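PDB 6V77: putative HpcE protein from Mycolicibacterium smegmatis, which is of unknown function but belongs to the FAH clan, whose fold is built largely of beta sheet, and binds a zinc ion. Local coordinates for residues H11-G15 with D16-D20; E182-T185 with V186-P190; Q207-R210 with T211-I215. All blocks are in the same frame, centred on the assembly; numbering follows the deposited sequence.

Overall arrangement
All three contacts are local turns at the ends of strands. Interactions 1 and 2 reach the same large mixed sheet: strand 9-14 of the hairpin pairs with strand 2-6, which in turn runs antiparallel to strand 177-185. Their centres lie about 15 Å apart, and they touch where Val-13 CG2 packs 3.6 Å from Glu-182 OE2. Interaction 3 belongs to the second sheet, on one of its two outermost strands within the chain; its centre is about 18 Å from that of interaction 2 and about 30 Å from that of interaction 1. It lies near the zinc site of Glu-121, Glu-123 and Asp-152, the side chain of Leu-214 being about 10 Å from the metal, too far to bind it.

Interaction 1: H11-G15 with D16-D20; sequences HLVTG and DGVVD
His-11 and Asp-20 meet at the open end of a tight hairpin, and the histidine side chain lies against the opposing strand along its whole length. His-11 CB sits 3.4 Å from Val-19 O. With CG beside the backbone N (chi1 -75°), the ring then swings over the start of Asp-20: CD2 comes within 3.6 Å of Val-18 CG2 and also close to the amide of Asp-20. The CA of Asp-20 lies over one ring face, 3.7 Å from the centroid of His-11, as a CH-pi contact. Farther out, His-11 NE2 approaches Asp-20 CB, and CE1 lies 3.4 Å from Asp-20 OD1, with the carboxylate turned almost perpendicular to the ring (86°). Their polar ends are engaged locally: His-11 ND1 bonds to Arg-9 O, Asp-20 OD1 forms a salt bridge with Arg-9, and OD2 caps Lys-23 N at the start of the next helix.

Beside Val-18, on the same sheet face as His-11, Val-13 meets it loosely through methyl groups. On the other face, Val-19 CG2 rests 3.7 Å from Thr-14 OG1, a buried hydroxyl with no partner in the model. Two reciprocal backbone pairs close the strands. Leu-12 N donates to Val-19 O at 2.8 Å and Val-19 N returns a bond to Leu-12 O, while Thr-14 and Gly-17 exchange bonds around the turn. Gly-15 supplies the positive phi (64°) required there, completing the type II' turn of a two-residue antiparallel beta hairpin.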
loop_
_atom_site.group_PDB
_atom_site.type_symbol
_atom_site.label_atom_id
_atom_site.label_comp_id
_atom_site.label_asym_id
_atom_site.label_seq_id
_atom_site.Cartn_x
_atom_site.Cartn_y
_atom_site.Cartn_z
ATOM N N HIS B 11 -7.160 23.082 1.507
ATOM C CA HIS B 11 -7.186 24.523 1.338
ATOM C C HIS B 11 -6.166 24.957 0.301
ATOM O O HIS B 11 -5.114 24.333 0.140
ATOM C CB HIS B 11 -6.848 25.259 2.648
ATOM C CG HIS B 11 -7.958 25.264 3.652
ATOM N ND1 HIS B 11 -8.451 24.113 4.225
ATOM C CD2 HIS B 11 -8.648 26.289 4.208
ATOM C CE1 HIS B 11 -9.411 24.426 5.079
ATOM N NE2 HIS B 11 -9.551 25.741 5.085
ATOM N N LEU B 12 -6.478 26.067 -0.361
ATOM C CA LEU B 12 -5.563 26.734 -1.270
ATOM C C LEU B 12 -4.839 27.828 -0.498
ATOM O O LEU B 12 -5.469 28.569 0.262
ATOM C CB LEU B 12 -6.348 27.312 -2.459
ATOM C CG LEU B 12 -5.630 27.919 -3.664
ATOM C CD1 LEU B 12 -4.701 26.922 -4.330
ATOM C CD2 LEU B 12 -6.662 28.425 -4.660
ATOM N N VAL B 13 -3.517 27.891 -0.650
ATOM C CA VAL B 13 -2.726 28.968 -0.063
ATOM C C VAL B 13 -2.895 30.205 -0.933
ATOM O O VAL B 13 -2.595 30.175 -2.131
ATOM C CB VAL B 13 -1.247 28.575 0.049
ATOM C CG1 VAL B 13 -0.379 29.829 0.353
ATOM C CG2 VAL B 13 -1.056 27.497 1.107
ATOM N N THR B 14 -3.396 31.289 -0.340
ATOM C CA THR B 14 -3.636 32.543 -1.052
ATOM C C THR B 14 -2.988 33.664 -0.255
ATOM O O THR B 14 -3.513 34.067 0.788
ATOM C CB THR B 14 -5.131 32.811 -1.226
ATOM O OG1 THR B 14 -5.727 33.008 0.064
ATOM C CG2 THR B 14 -5.813 31.642 -1.927
ATOM N N GLY B 15 -1.855 34.165 -0.740
ATOM C CA GLY B 15 -1.141 35.182 0.015
ATOM C C GLY B 15 -0.648 34.620 1.330
ATOM O O GLY B 15 -0.028 33.550 1.387
ATOM N N ASP B 16 -0.932 35.343 2.409
ATOM C CA ASP B 16 -0.498 34.951 3.744
ATOM C C ASP B 16 -1.504 34.065 4.457
ATOM O O ASP B 16 -1.223 33.605 5.568
ATOM C CB ASP B 16 -0.223 36.197 4.588
ATOM C CG ASP B 16 0.617 37.214 3.854
ATOM O OD1 ASP B 16 1.750 36.869 3.453
ATOM O OD2 ASP B 16 0.133 38.350 3.655
ATOM N N GLY B 17 -2.660 33.805 3.847
ATOM C CA GLY B 17 -3.665 32.966 4.473
ATOM C C GLY B 17 -4.115 31.809 3.596
ATOM O O GLY B 17 -3.393 31.407 2.674
ATOM N N VAL B 18 -5.303 31.262 3.856
ATOM C CA VAL B 18 -5.793 30.108 3.098
ATOM C C VAL B 18 -7.275 30.253 2.781
ATOM O O VAL B 18 -7.996 31.047 3.386
ATOM C CB VAL B 18 -5.576 28.757 3.826
ATOM C CG1 VAL B 18 -4.096 28.402 3.885
ATOM C CG2 VAL B 18 -6.203 28.778 5.220
ATOM N N VAL B 19 -7.721 29.441 1.823
ATOM C CA VAL B 19 -9.107 29.409 1.374
ATOM C C VAL B 19 -9.565 27.958 1.309
ATOM O O VAL B 19 -8.901 27.121 0.691
ATOM C CB VAL B 19 -9.269 30.083 -0.001
ATOM C CG1 VAL B 19 -10.612 29.723 -0.606
ATOM C CG2 VAL B 19 -9.104 31.607 0.149
ATOM N N ASP B 20 -10.707 27.664 1.932
ATOM C CA ASP B 20 -11.268 26.321 1.921
ATOM C C ASP B 20 -11.780 26.016 0.518
ATOM O O ASP B 20 -12.641 26.733 0.007
ATOM C CB ASP B 20 -12.402 26.231 2.939
ATOM C CG ASP B 20 -12.981 24.824 3.056
ATOM O OD1 ASP B 20 -12.610 24.097 3.990
ATOM O OD2 ASP B 20 -13.811 24.439 2.211
#

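Interaction 2: E182-T185 with V186-P190; sequences ELVT and VDELP. With EDO (1,2-ethanediol), chain M.
Thr-185 and Asp-187 both hold chi1 near +60° (58° and 53°), which sets OG1 of the threonine and the carboxylate of the aspartate each between its own backbone N and carbonyl carbon, and thereby brings the two groups together. The setting is the passage from strand 177-185 of the large mixed sheet to a short 3-10 turn, residues 186-188.

The hydroxyl of Thr-185 donates to Asp-187: OG1 to OD1 is 2.6 Å, reaching the carboxylate on its syn side and 23° out of its plane. This bond ties Thr-185 to the 3-10 segment. A backbone bond reinforces it, since Glu-188 N donates to Thr-185 O at 3.1 Å. One residue further on, Leu-189 N bonds to Val-186 O, carrying the 3-10 pattern through the turn.

CG1 of Val-184 lies across the stem of Glu-188, 3.7 Å from its CB, and reaches more loosely to CD2 of Leu-189. CB and CG of Glu-188 also lie close to Thr-185 O, before a bend at chi2 turns the chain towards the amino terminus. There Glu-188 OE2 accepts a hydrogen bond from Met-1 N, which also bonds to Thr-185 OG1, while OE1 forms a salt bridge with Arg-2. The start of the chain is thus held against this turn, and the clustering of opposite charges would be expected to stabilise the ionised glutamate. Beyond Asp-187 lies a 1,2-ethanediol molecule, probably from the crystallisation liquor, whose O1 donates to Asp-187 OD2 at 2.7 Å.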
loop_
_atom_site.group_PDB
_atom_site.type_symbol
_atom_site.label_atom_id
_atom_site.label_comp_id
_atom_site.label_asym_id
_atom_site.label_seq_id
_atom_site.Cartn_x
_atom_site.Cartn_y
_atom_site.Cartn_z
ATOM N N GLU B 182 2.931 21.644 3.132
ATOM C CA GLU B 182 2.170 22.080 1.965
ATOM C C GLU B 182 2.553 21.276 0.744
ATOM O O GLU B 182 3.679 20.797 0.628
ATOM C CB GLU B 182 2.411 23.568 1.677
ATOM C CG GLU B 182 1.856 24.432 2.758
ATOM C CD GLU B 182 2.222 25.899 2.634
ATOM O OE1 GLU B 182 3.093 26.280 1.816
ATOM O OE2 GLU B 182 1.620 26.674 3.392
ATOM N N LEU B 183 1.600 21.138 -0.181
ATOM C CA LEU B 183 1.917 20.659 -1.512
ATOM C C LEU B 183 2.291 21.871 -2.344
ATOM O O LEU B 183 1.578 22.882 -2.309
ATOM C CB LEU B 183 0.730 19.933 -2.141
ATOM C CG LEU B 183 1.027 19.251 -3.481
ATOM C CD1 LEU B 183 1.732 17.942 -3.259
ATOM C CD2 LEU B 183 -0.267 19.018 -4.253
ATOM N N VAL B 184 3.393 21.773 -3.086
ATOM C CA VAL B 184 3.905 22.878 -3.896
ATOM C C VAL B 184 3.930 22.425 -5.349
ATOM O O VAL B 184 4.594 21.433 -5.672
ATOM C CB VAL B 184 5.312 23.308 -3.447
ATOM C CG1 VAL B 184 5.771 24.539 -4.231
ATOM C CG2 VAL B 184 5.318 23.594 -1.944
ATOM N N THR B 185 3.220 23.139 -6.231
ATOM C CA THR B 185 3.169 22.657 -7.604
ATOM C C THR B 185 4.497 22.925 -8.312
ATOM O O THR B 185 5.307 23.750 -7.885
ATOM C CB THR B 185 2.009 23.293 -8.377
ATOM O OG1 THR B 185 2.123 24.719 -8.366
ATOM C CG2 THR B 185 0.665 22.883 -7.779
ATOM N N VAL B 186 4.700 22.210 -9.420
ATOM C CA VAL B 186 6.004 22.145 -10.082
ATOM C C VAL B 186 6.444 23.513 -10.627
ATOM O O VAL B 186 7.641 23.838 -10.639
ATOM C CB VAL B 186 5.906 21.055 -11.172
ATOM C CG1 VAL B 186 7.173 20.913 -11.969
ATOM C CG2 VAL B 186 5.516 19.701 -10.528
ATOM N N ASP B 187 5.494 24.356 -11.040
ATOM C CA ASP B 187 5.826 25.650 -11.631
ATOM C C ASP B 187 6.433 26.621 -10.630
ATOM O O ASP B 187 6.992 27.644 -11.041
ATOM C CB ASP B 187 4.577 26.283 -12.246
ATOM C CG ASP B 187 3.434 26.352 -11.261
ATOM O OD1 ASP B 187 3.065 25.296 -10.713
ATOM O OD2 ASP B 187 2.923 27.459 -11.016
ATOM N N GLU B 188 6.321 26.340 -9.334
ATOM C CA GLU B 188 6.969 27.156 -8.315
ATOM C C GLU B 188 8.425 26.780 -8.089
ATOM O O GLU B 188 9.102 27.441 -7.292
ATOM C CB GLU B 188 6.220 27.028 -6.986
ATOM C CG GLU B 188 4.745 27.327 -7.110
ATOM C CD GLU B 188 4.225 28.157 -5.959
ATOM O OE1 GLU B 188 5.019 28.463 -5.029
ATOM O OE2 GLU B 188 3.024 28.500 -5.983
ATOM N N LEU B 189 8.904 25.735 -8.719
ATOM C CA LEU B 189 10.268 25.287 -8.454
ATOM C C LEU B 189 11.191 25.808 -9.548
ATOM O O LEU B 189 10.893 25.631 -10.743
ATOM C CB LEU B 189 10.327 23.759 -8.391
ATOM C CG LEU B 189 9.253 23.066 -7.534
ATOM C CD1 LEU B 189 9.262 21.559 -7.724
ATOM C CD2 LEU B 189 9.415 23.428 -6.064
ATOM N N PRO B 190 12.295 26.477 -9.211
ATOM C CA PRO B 190 13.208 26.932 -10.273
ATOM C C PRO B 190 13.659 25.784 -11.154
ATOM O O PRO B 190 13.584 25.874 -12.385
ATOM C CB PRO B 190 14.375 27.553 -9.482
ATOM C CG PRO B 190 13.757 28.010 -8.221
ATOM C CD PRO B 190 12.720 26.954 -7.879
HETATM C C1 EDO M . 0.347 28.841 -9.966
HETATM O O1 EDO M . 0.404 27.416 -10.066
HETATM C C2 EDO M . -1.032 29.275 -9.489
HETATM O O2 EDO M . -0.931 29.736 -8.138
#

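Interaction 3: Q207-R210 with T211-I215; sequences QHSR and TSQLI
Ser-209 begins the contact by resting its hydroxyl oxygen against the aliphatic stem of Gln-213: OG lies 3.9 Å from Gln-213 CG and nearly as close to CB. This is plain van der Waals packing. With OG anti to the backbone N (chi1 -167°), the oxygen sits beside the carbonyl carbon, on the side where the turn brings Gln-213 back. The backbone of Ser-209 meanwhile pairs with Leu-197 of the neighbouring strand, and two residues earlier Gln-207 OE1 bonds to Val-122 N, between the zinc ligands Glu-121 and Glu-123.

Arg-210 follows and supplies most of the interface, chiefly through its main chain. Its carbonyl oxygen accepts a nearly straight bond from Gln-213 N (2.9 Å, 165° at the hydrogen). The same oxygen is covered by the side chain of the donor residue, Gln-213 CB lying 3.4 Å from Arg-210 O with CG just behind. On its own side chain, Arg-210 offers CB to the hydroxyl of Ser-212, 3.5 Å from OG. That hydroxyl bonds to Asp-194 OD1, the carboxylate oxygen that also forms a salt bridge with Arg-210 NE in the conformer described; a second conformer of the arginine makes this bridge less certain.

Past the strand, Leu-214 N closes a second turn on Thr-211 O at 3.0 Å. The arrangement is a strand-to-3-10 turn that carries the outermost strand, within this chain, of the five-stranded sheet towards helix 218-226, near the zinc site of this FAH-family fold.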
loop_
_atom_site.group_PDB
_atom_site.type_symbol
_atom_site.label_atom_id
_atom_site.label_comp_id
_atom_site.label_asym_id
_atom_site.label_seq_id
_atom_site.Cartn_x
_atom_site.Cartn_y
_atom_site.Cartn_z
ATOM N N GLN B 207 21.729 15.855 7.808
ATOM C CA GLN B 207 21.648 15.602 6.376
ATOM C C GLN B 207 21.595 16.931 5.642
ATOM O O GLN B 207 20.994 17.889 6.132
ATOM C CB GLN B 207 20.417 14.772 6.019
ATOM C CG GLN B 207 20.455 13.330 6.538
ATOM C CD GLN B 207 19.248 12.545 6.064
ATOM O OE1 GLN B 207 18.143 12.731 6.579
ATOM N NE2 GLN B 207 19.440 11.697 5.052
ATOM N N HIS B 208 22.240 16.984 4.478
ATOM C CA HIS B 208 22.183 18.171 3.626
ATOM C C HIS B 208 22.687 17.831 2.236
ATOM O O HIS B 208 23.864 17.494 2.070
ATOM C CB HIS B 208 23.010 19.324 4.201
ATOM C CG HIS B 208 23.139 20.482 3.257
ATOM N ND1 HIS B 208 24.331 20.821 2.649
ATOM C CD2 HIS B 208 22.217 21.357 2.795
ATOM C CE1 HIS B 208 24.138 21.870 1.867
ATOM N NE2 HIS B 208 22.862 22.210 1.930
ATOM N N SER B 209 21.818 17.938 1.236
ATOM C CA SER B 209 22.174 17.578 -0.126
ATOM C C SER B 209 21.229 18.316 -1.078
ATOM O O SER B 209 20.509 19.234 -0.675
ATOM C CB SER B 209 22.106 16.054 -0.302
ATOM O OG SER B 209 22.717 15.648 -1.509
ATOM N N ARG B 210 21.243 17.922 -2.346
ATOM C CA ARG B 210 20.307 18.434 -3.341
ATOM C C ARG B 210 19.764 17.260 -4.139
ATOM O O ARG B 210 20.479 16.288 -4.382
ATOM C CB ARG B 210 20.965 19.457 -4.296
ATOM C CG ARG B 210 21.553 20.704 -3.604
ATOM C CD ARG B 210 21.948 21.795 -4.624
ATOM N NE ARG B 210 20.779 22.412 -5.247
ATOM C CZ ARG B 210 20.194 23.524 -4.808
ATOM N NH1 ARG B 210 19.119 24.002 -5.430
ATOM N NH2 ARG B 210 20.677 24.153 -3.742
ATOM N N THR B 211 18.487 17.350 -4.542
ATOM C CA THR B 211 17.901 16.225 -5.271
ATOM C C THR B 211 18.503 16.026 -6.651
ATOM O O THR B 211 18.162 15.032 -7.314
ATOM C CB THR B 211 16.388 16.377 -5.414
ATOM O OG1 THR B 211 16.099 17.528 -6.213
ATOM C CG2 THR B 211 15.733 16.511 -4.047
ATOM N N SER B 212 19.352 16.944 -7.116
ATOM C CA SER B 212 20.151 16.674 -8.303
ATOM C C SER B 212 21.100 15.495 -8.092
ATOM O O SER B 212 21.636 14.965 -9.073
ATOM C CB SER B 212 20.934 17.932 -8.704
ATOM O OG SER B 212 21.650 18.429 -7.587
ATOM N N GLN B 213 21.307 15.062 -6.847
ATOM C CA GLN B 213 22.098 13.872 -6.559
ATOM C C GLN B 213 21.275 12.585 -6.559
ATOM O O GLN B 213 21.807 11.534 -6.193
ATOM C CB GLN B 213 22.818 14.015 -5.200
ATOM C CG GLN B 213 23.844 15.141 -5.167
ATOM C CD GLN B 213 24.842 15.021 -6.293
ATOM O OE1 GLN B 213 24.958 15.912 -7.127
ATOM N NE2 GLN B 213 25.563 13.914 -6.329
ATOM N N LEU B 214 19.996 12.626 -6.938
ATOM C CA LEU B 214 19.235 11.386 -7.029
ATOM C C LEU B 214 19.867 10.473 -8.079
ATOM O O LEU B 214 20.218 10.919 -9.175
ATOM C CB LEU B 214 17.767 11.675 -7.400
ATOM C CG LEU B 214 16.873 12.209 -6.276
ATOM C CD1 LEU B 214 15.602 12.784 -6.885
ATOM C CD2 LEU B 214 16.502 11.068 -5.298
ATOM N N ILE B 215 20.041 9.197 -7.737
ATOM C CA ILE B 215 20.526 8.240 -8.726
ATOM C C ILE B 215 19.481 8.053 -9.814
ATOM O O ILE B 215 19.785 8.060 -11.011
ATOM C CB ILE B 215 20.875 6.902 -8.050
ATOM C CG1 ILE B 215 22.008 7.088 -7.041
ATOM C CG2 ILE B 215 21.255 5.859 -9.094
ATOM C CD1 ILE B 215 22.237 5.859 -6.144
#